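4-alpha-glucanotransferase (PDB 6M6T) is an amylomaltase, also called disproportionating enzyme, a member of the 4-alpha-glucanotransferase family built on a TIM-barrel fold. Local coordinates at residues E233-D238 with P264-D269; P362-M367 with I390-T395; D450-P455 with W472-E477. All coordinates share one frame; numbering follows the deposited sequence.

Interaction 1: residues E233-D238 with P264-D269; sequences ELFKLD and PIYNWD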
# COMPACT_ATOMS: atom_id res chain seq x y z
N GLU A 233 12.34 -15.46 14.66
CA GLU A 233 11.96 -15.30 16.06
C GLU A 233 10.92 -14.21 16.28
O GLU A 233 10.52 -13.98 17.43
CB GLU A 233 13.22 -15.02 16.89
CG GLU A 233 13.93 -13.72 16.51
CD GLU A 233 14.99 -13.88 15.40
OE1 GLU A 233 15.82 -12.96 15.23
OE2 GLU A 233 14.99 -14.92 14.71
N LEU A 234 10.48 -13.53 15.22
CA LEU A 234 9.40 -12.56 15.29
C LEU A 234 8.03 -13.18 15.08
O LEU A 234 7.01 -12.52 15.35
CB LEU A 234 9.61 -11.45 14.24
CG LEU A 234 10.98 -10.79 14.14
CD1 LEU A 234 11.06 -9.84 12.95
CD2 LEU A 234 11.30 -10.09 15.44
N PHE A 235 7.98 -14.44 14.62
CA PHE A 235 6.75 -15.10 14.21
C PHE A 235 6.51 -16.36 15.03
O PHE A 235 7.38 -16.85 15.75
CB PHE A 235 6.79 -15.45 12.72
CG PHE A 235 7.09 -14.28 11.83
CD1 PHE A 235 8.41 -13.90 11.57
CD2 PHE A 235 6.07 -13.56 11.24
CE1 PHE A 235 8.70 -12.81 10.74
CE2 PHE A 235 6.35 -12.47 10.41
CZ PHE A 235 7.67 -12.10 10.17
N LYS A 236 5.28 -16.86 14.95
CA LYS A 236 4.93 -18.16 15.50
C LYS A 236 5.12 -19.17 14.38
O LYS A 236 4.20 -19.48 13.63
CB LYS A 236 3.48 -18.15 15.99
CG LYS A 236 3.19 -17.20 17.15
CD LYS A 236 1.70 -17.23 17.52
CE LYS A 236 1.43 -16.33 18.75
NZ LYS A 236 0.02 -16.34 19.24
N LEU A 237 6.35 -19.69 14.25
CA LEU A 237 6.65 -20.69 13.23
C LEU A 237 7.34 -21.89 13.87
O LEU A 237 7.75 -21.86 15.04
CB LEU A 237 7.53 -20.13 12.11
CG LEU A 237 7.20 -18.77 11.48
CD1 LEU A 237 8.48 -18.11 11.00
CD2 LEU A 237 6.17 -18.83 10.34
N ASP A 238 7.46 -22.96 13.08
CA ASP A 238 8.11 -24.19 13.50
C ASP A 238 9.50 -24.32 12.87
O ASP A 238 10.03 -23.38 12.26
CB ASP A 238 7.22 -25.39 13.16
CG ASP A 238 6.86 -25.46 11.71
OD1 ASP A 238 7.65 -24.97 10.87
OD2 ASP A 238 5.78 -26.03 11.40
N PRO A 264 1.87 -14.79 8.18
CA PRO A 264 2.25 -15.32 9.49
C PRO A 264 1.82 -14.37 10.59
O PRO A 264 1.49 -13.21 10.35
CB PRO A 264 3.78 -15.41 9.40
CG PRO A 264 4.16 -14.38 8.38
CD PRO A 264 3.03 -14.36 7.38
N ILE A 265 1.83 -14.89 11.81
CA ILE A 265 1.37 -14.19 13.00
C ILE A 265 2.58 -13.79 13.84
O ILE A 265 3.63 -14.45 13.79
CB ILE A 265 0.41 -15.12 13.76
CG1 ILE A 265 -0.88 -15.28 12.97
CG2 ILE A 265 0.16 -14.64 15.14
CD1 ILE A 265 -1.82 -14.11 13.11
N TYR A 266 2.45 -12.70 14.59
CA TYR A 266 3.56 -12.21 15.39
C TYR A 266 3.64 -12.93 16.74
O TYR A 266 2.62 -13.22 17.38
CB TYR A 266 3.42 -10.69 15.60
CG TYR A 266 3.73 -9.89 14.35
CD1 TYR A 266 4.98 -9.99 13.73
CD2 TYR A 266 2.78 -9.04 13.78
CE1 TYR A 266 5.26 -9.28 12.58
CE2 TYR A 266 3.06 -8.32 12.63
CZ TYR A 266 4.30 -8.45 12.03
OH TYR A 266 4.60 -7.75 10.88
N ASN A 267 4.87 -13.23 17.17
CA ASN A 267 5.12 -13.67 18.55
C ASN A 267 5.38 -12.40 19.35
O ASN A 267 6.52 -12.03 19.66
CB ASN A 267 6.29 -14.65 18.62
CG ASN A 267 6.61 -15.11 20.05
OD1 ASN A 267 5.71 -15.43 20.82
ND2 ASN A 267 7.89 -15.15 20.39
N TRP A 268 4.28 -11.70 19.66
CA TRP A 268 4.39 -10.36 20.22
C TRP A 268 5.19 -10.35 21.52
O TRP A 268 5.69 -9.29 21.92
CB TRP A 268 2.99 -9.78 20.43
CG TRP A 268 2.33 -9.24 19.17
CD1 TRP A 268 1.33 -9.83 18.45
CD2 TRP A 268 2.61 -8.00 18.50
NE1 TRP A 268 0.97 -9.05 17.38
CE2 TRP A 268 1.75 -7.92 17.38
CE3 TRP A 268 3.51 -6.96 18.74
CZ2 TRP A 268 1.76 -6.84 16.51
CZ3 TRP A 268 3.52 -5.88 17.87
CH2 TRP A 268 2.65 -5.83 16.76
N ASP A 269 5.34 -11.51 22.18
CA ASP A 269 6.18 -11.57 23.37
C ASP A 269 7.64 -11.30 23.03
O ASP A 269 8.30 -10.50 23.72
CB ASP A 269 6.01 -12.91 24.07
CG ASP A 269 4.61 -13.10 24.65
OD1 ASP A 269 4.20 -12.28 25.50
OD2 ASP A 269 3.92 -14.07 24.25
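F235 and Y266 bring their backbones together in a single beta bridge, CA to CA 4.5 Å, flanked by two backbone hydrogen bonds: N267 N donates to L234 O at 2.9 Å and K236 N to I265 O at 3.1 Å. L234 O is also hydrogen-bonded to H271 NE2 on helix 268-273, and it lies at the edge of the Y266 ring, in its plane, 3.6 Å from CD1. N267, whose N-H makes the first of these bonds, is at the N-cap position of that same helix.

The F235 ring runs alongside both P264 and Y266, all pointing the same way. Its CD2 comes within 3.5 Å of P264 CB. Against Y266 the approach is looser: the planes differ by 27° but are slid apart, so the rings barely overlap, and F235 CE2 to Y266 CE1 is 4.0 Å. V228 of helix 226-230 packs on F235, P264 and L237 together. The phenol end of Y266 is held by I219 O, the backbone of a residue that lines a glycan pocket.

K236 leaves this apolar patch. Its chain, extended beyond CG, runs past I265, CD lying 3.8 Å from I265 CG2 and CE 3.6 Å from Y266 O, and carries NZ to a salt bridge with E306 and a hydrogen bond with Y304 OH.

The contact thus ties the loop after helix 226-230 to the link between strand 259-264 and helix 268-273. Two backbone bonds fix the crossing of the chains, rings and proline fill one side, and the lysine charge is probably balanced by E306 at the antiparallel sheet.

Interaction 2: residues P362-M367 with I390-T395; sequences PGMKIM and IAYAGT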
# COMPACT_ATOMS: atom_id res chain seq x y z
N PRO A 362 -4.81 10.80 13.99
CA PRO A 362 -6.11 10.70 13.32
C PRO A 362 -6.48 9.26 12.99
O PRO A 362 -5.64 8.42 12.66
CB PRO A 362 -5.93 11.54 12.04
CG PRO A 362 -4.59 12.23 12.17
CD PRO A 362 -4.05 11.98 13.53
N GLY A 363 -7.78 8.98 13.07
CA GLY A 363 -8.34 7.77 12.55
C GLY A 363 -9.21 8.04 11.34
O GLY A 363 -9.30 9.15 10.84
N MET A 364 -9.87 6.98 10.88
CA MET A 364 -10.56 7.03 9.61
C MET A 364 -12.07 7.16 9.78
O MET A 364 -12.63 6.88 10.85
CB MET A 364 -10.22 5.78 8.78
CG MET A 364 -8.73 5.67 8.46
SD MET A 364 -8.45 4.94 6.84
CE MET A 364 -6.77 5.50 6.51
N LYS A 365 -12.72 7.60 8.70
CA LYS A 365 -14.17 7.67 8.57
C LYS A 365 -14.49 7.35 7.11
O LYS A 365 -14.10 8.10 6.21
CB LYS A 365 -14.74 9.04 8.97
CG LYS A 365 -14.79 9.31 10.49
CD LYS A 365 -15.74 8.35 11.24
CE LYS A 365 -15.61 8.44 12.76
NZ LYS A 365 -15.31 9.84 13.23
N ILE A 366 -15.16 6.23 6.87
CA ILE A 366 -15.45 5.77 5.52
C ILE A 366 -16.94 6.00 5.31
O ILE A 366 -17.77 5.22 5.76
CB ILE A 366 -15.05 4.31 5.30
CG1 ILE A 366 -13.53 4.16 5.39
CG2 ILE A 366 -15.57 3.79 3.94
CD1 ILE A 366 -12.97 2.99 4.58
N MET A 367 -17.27 7.07 4.59
CA MET A 367 -18.67 7.48 4.49
C MET A 367 -19.56 6.42 3.88
O MET A 367 -20.79 6.50 4.02
CB MET A 367 -18.80 8.73 3.65
CG MET A 367 -19.95 9.66 4.03
SD MET A 367 -19.76 11.17 3.04
CE MET A 367 -18.12 10.89 2.39
N ILE A 390 -9.45 11.51 9.24
CA ILE A 390 -9.22 11.60 7.80
C ILE A 390 -10.42 10.96 7.12
O ILE A 390 -10.64 9.76 7.27
CB ILE A 390 -7.95 10.86 7.38
CG1 ILE A 390 -6.75 11.26 8.23
CG2 ILE A 390 -7.71 11.05 5.89
CD1 ILE A 390 -6.63 12.74 8.51
N ALA A 391 -11.20 11.72 6.37
CA ALA A 391 -12.44 11.18 5.83
C ALA A 391 -12.28 10.78 4.37
O ALA A 391 -11.70 11.52 3.58
CB ALA A 391 -13.59 12.17 5.98
N TYR A 392 -12.80 9.60 4.03
CA TYR A 392 -12.85 9.05 2.69
C TYR A 392 -14.30 8.84 2.27
O TYR A 392 -15.18 8.62 3.10
CB TYR A 392 -12.16 7.68 2.57
CG TYR A 392 -10.73 7.71 3.01
CD1 TYR A 392 -10.41 7.57 4.34
CD2 TYR A 392 -9.72 7.93 2.10
CE1 TYR A 392 -9.11 7.62 4.75
CE2 TYR A 392 -8.41 7.99 2.50
CZ TYR A 392 -8.11 7.83 3.83
OH TYR A 392 -6.80 7.88 4.24
N ALA A 393 -14.52 8.91 0.96
CA ALA A 393 -15.76 8.41 0.40
C ALA A 393 -15.76 6.90 0.44
O ALA A 393 -16.68 6.27 0.98
CB ALA A 393 -15.93 8.92 -1.03
N GLY A 394 -14.70 6.31 -0.09
CA GLY A 394 -14.39 4.92 0.14
C GLY A 394 -12.89 4.83 0.12
O GLY A 394 -12.19 5.81 -0.18
N THR A 395 -12.38 3.66 0.48
CA THR A 395 -10.98 3.39 0.26
C THR A 395 -10.85 2.28 -0.79
O THR A 395 -11.83 1.81 -1.36
CB THR A 395 -10.28 3.05 1.57
OG1 THR A 395 -8.86 3.15 1.37
CG2 THR A 395 -10.66 1.64 2.06
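M364 lays its thioether beside the Y392 ring, a Met-aromatic contact between neighbouring parallel strands of the TIM barrel. SD is 4.5 Å from the Y392 ring centroid and 58° off the ring normal, an oblique approach, and its closest ring atom is CE1 at 3.5 Å. A bend at chi2 (-146°) swings the end of the methionine across to strand 389-392, where CE reaches Y392 OH at 3.3 Å. That hydroxyl is hydrogen-bonded to Q45, on another barrel strand.

Strands 363-366 and 389-392 run in the same direction, their axes 24° apart, with M364 beside I390, K365 beside A391 and I366 beside Y392. I390 N binds G363 O at 2.9 Å and Y392 N binds K365 O at 2.9 Å; M367 N returns a bond to Y392 O at 3.0 Å, while the one from K365 N to I390 O is weak. Backbone bonds from A391 to T443 and I445, and from P362 to A342, carry the hydrogen bonding on to the strands on either side, as expected of a closed barrel.

M364, I366, I390 and Y392 share one face of the sheet, where I341 and I445 pack on I390 and Y392. The other face, with K365 and A391, meets helix 428-438 through L436, which also touches M367 and A393. At the start of the pair P362 CB rests on the CD1 end of I390. Past the strands the chain turns through A393 and G394 toward H396 and D397, which line the glycan pockets; D380, another pocket residue, takes the N-H of I366. Just ahead of H396, the tip of I366 meets T395, CD1 to CG2, at 3.7 Å.

Interaction 3: residues D450-P455 with W472-E477; sequences DLLDKP and WRMRKE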
# COMPACT_ATOMS: atom_id res chain seq x y z
N ASP A 450 -13.67 7.98 -8.44
CA ASP A 450 -14.93 8.71 -8.33
C ASP A 450 -14.83 10.13 -8.87
O ASP A 450 -15.82 10.66 -9.37
CB ASP A 450 -15.37 8.72 -6.87
CG ASP A 450 -15.39 7.33 -6.26
OD1 ASP A 450 -15.87 6.41 -6.97
OD2 ASP A 450 -14.93 7.16 -5.10
N LEU A 451 -13.66 10.75 -8.79
CA LEU A 451 -13.46 12.03 -9.44
C LEU A 451 -13.75 11.96 -10.94
O LEU A 451 -14.31 12.90 -11.51
CB LEU A 451 -12.04 12.52 -9.19
CG LEU A 451 -11.80 13.88 -9.78
CD1 LEU A 451 -12.01 14.93 -8.71
CD2 LEU A 451 -10.40 13.93 -10.33
N LEU A 452 -13.40 10.86 -11.59
CA LEU A 452 -13.73 10.66 -13.00
C LEU A 452 -15.04 9.92 -13.22
O LEU A 452 -15.34 9.55 -14.36
CB LEU A 452 -12.62 9.90 -13.72
CG LEU A 452 -11.20 10.29 -13.32
CD1 LEU A 452 -10.22 9.20 -13.74
CD2 LEU A 452 -10.82 11.65 -13.90
N ASP A 453 -15.81 9.67 -12.15
CA ASP A 453 -17.11 9.01 -12.25
C ASP A 453 -16.99 7.64 -12.93
O ASP A 453 -17.66 7.36 -13.93
CB ASP A 453 -18.11 9.91 -12.99
CG ASP A 453 -19.58 9.57 -12.67
OD1 ASP A 453 -19.96 9.53 -11.47
OD2 ASP A 453 -20.37 9.36 -13.62
N LYS A 454 -16.11 6.74 -12.34
CA LYS A 454 -15.97 5.47 -13.06
C LYS A 454 -16.92 4.41 -12.50
O LYS A 454 -17.31 4.47 -11.33
CB LYS A 454 -14.53 4.98 -13.00
CG LYS A 454 -13.59 5.68 -13.98
CD LYS A 454 -14.09 5.54 -15.41
CE LYS A 454 -13.01 5.88 -16.43
NZ LYS A 454 -11.89 4.89 -16.44
N PRO A 455 -17.34 3.40 -13.32
CA PRO A 455 -18.38 2.45 -12.88
C PRO A 455 -17.86 1.36 -11.95
O PRO A 455 -16.70 1.40 -11.55
CB PRO A 455 -18.90 1.86 -14.20
CG PRO A 455 -18.27 2.70 -15.30
CD PRO A 455 -16.98 3.18 -14.73
N TRP A 472 -6.84 -1.47 -11.85
CA TRP A 472 -7.35 -0.24 -12.45
C TRP A 472 -6.20 0.69 -12.86
O TRP A 472 -5.28 0.95 -12.08
CB TRP A 472 -8.28 0.49 -11.49
CG TRP A 472 -8.93 1.66 -12.14
CD1 TRP A 472 -9.90 1.62 -13.10
CD2 TRP A 472 -8.65 3.04 -11.90
NE1 TRP A 472 -10.26 2.90 -13.46
CE2 TRP A 472 -9.50 3.79 -12.74
CE3 TRP A 472 -7.76 3.71 -11.06
CZ2 TRP A 472 -9.49 5.17 -12.76
CZ3 TRP A 472 -7.75 5.09 -11.09
CH2 TRP A 472 -8.61 5.80 -11.93
N ARG A 473 -6.26 1.17 -14.09
CA ARG A 473 -5.45 2.29 -14.52
C ARG A 473 -6.38 3.36 -15.07
O ARG A 473 -7.53 3.10 -15.43
CB ARG A 473 -4.40 1.85 -15.55
CG ARG A 473 -3.32 0.94 -14.96
CD ARG A 473 -2.33 0.46 -16.00
NE ARG A 473 -1.45 1.53 -16.45
CZ ARG A 473 -0.96 1.64 -17.68
NH1 ARG A 473 -1.25 0.73 -18.61
NH2 ARG A 473 -0.17 2.66 -17.99
N MET A 474 -5.88 4.59 -15.13
CA MET A 474 -6.69 5.74 -15.53
C MET A 474 -6.22 6.29 -16.86
O MET A 474 -5.03 6.60 -17.04
CB MET A 474 -6.63 6.82 -14.46
CG MET A 474 -7.03 8.19 -14.94
SD MET A 474 -6.07 9.38 -13.99
CE MET A 474 -4.46 9.00 -14.65
N ARG A 475 -7.15 6.44 -17.80
CA ARG A 475 -6.83 7.07 -19.08
C ARG A 475 -6.60 8.57 -18.88
O ARG A 475 -7.37 9.24 -18.19
CB ARG A 475 -7.97 6.84 -20.06
CG ARG A 475 -8.60 5.47 -19.92
CD ARG A 475 -9.36 5.07 -21.18
NE ARG A 475 -10.58 5.84 -21.38
CZ ARG A 475 -11.76 5.52 -20.85
NH1 ARG A 475 -11.87 4.44 -20.08
NH2 ARG A 475 -12.83 6.27 -21.09
N LYS A 476 -5.51 9.08 -19.48
CA LYS A 476 -5.27 10.52 -19.51
C LYS A 476 -6.41 11.26 -20.20
O LYS A 476 -6.69 12.42 -19.89
CB LYS A 476 -3.94 10.82 -20.22
CG LYS A 476 -3.26 12.14 -19.84
CD LYS A 476 -1.74 12.06 -20.03
CE LYS A 476 -0.97 13.12 -19.23
NZ LYS A 476 -1.24 13.13 -17.76
N GLU A 477 -7.08 10.57 -21.13
CA GLU A 477 -8.27 11.09 -21.77
C GLU A 477 -9.37 11.46 -20.78
O GLU A 477 -10.21 12.30 -21.07
CB GLU A 477 -8.76 10.03 -22.77
CG GLU A 477 -10.15 10.24 -23.33
CD GLU A 477 -10.56 9.12 -24.26
OE1 GLU A 477 -9.84 8.09 -24.28
OE2 GLU A 477 -11.58 9.26 -24.97
O HOH W 1 -9.54 6.72 -16.78
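A Schellman motif ends helix 448-451, and the turn it makes sets L452 and K454 against W472, M474 and R475 of the segment leading to helix 481-493. D453, with positive phi (57°), is its C-prime residue: K454 N bonds back to Q449 O and D453 N to D450 O.

L452 meets M474 at about a right angle, CD1 lying 3.6 Å from M474 CG and 4.2 Å from W472 CH2, at the edge of the indole. K454 comes to the same ring's edge, its chain bent at chi2 and chi4, with NZ 3.9 Å from W472 NE1. NZ is also 3.7 Å from R475 NH1. The two cations share a carboxylate, E98 OE2 bridging to K454 and E98 OE1 to R475, which should offset their charges; R475 NH2 has a second acid in D478. One water adds a polar link across the contact, accepting from K454 NZ at 3.0 Å and from R475 N.

Leucine, methionine and indole carbons therefore pack beside a small ionic cluster, just beyond a short helix whose end shows the 6→1 and 5→2 backbone bonds of a Schellman C-cap.

The contacts follow one another along the chain, and only interaction 2 belongs to the barrel wall: a buried pair of parallel strands whose loops run on to the glycan pockets. Interaction 3 is also buried and lies about 5 Å from it at nearest atoms, without touching, where the helix after strand 443-447, the neighbour of 389-392, ends; side chains, a water and a shared glutamate do the work, with no direct hydrogen bond across. Interaction 1, partly buried and across the chain's centre from interaction 3, joins loops beside the antiparallel sheet, about 17 Å from interaction 2 at nearest atoms. Like interaction 2 it uses backbone bonds and an aromatic contact, with one bridge, not three.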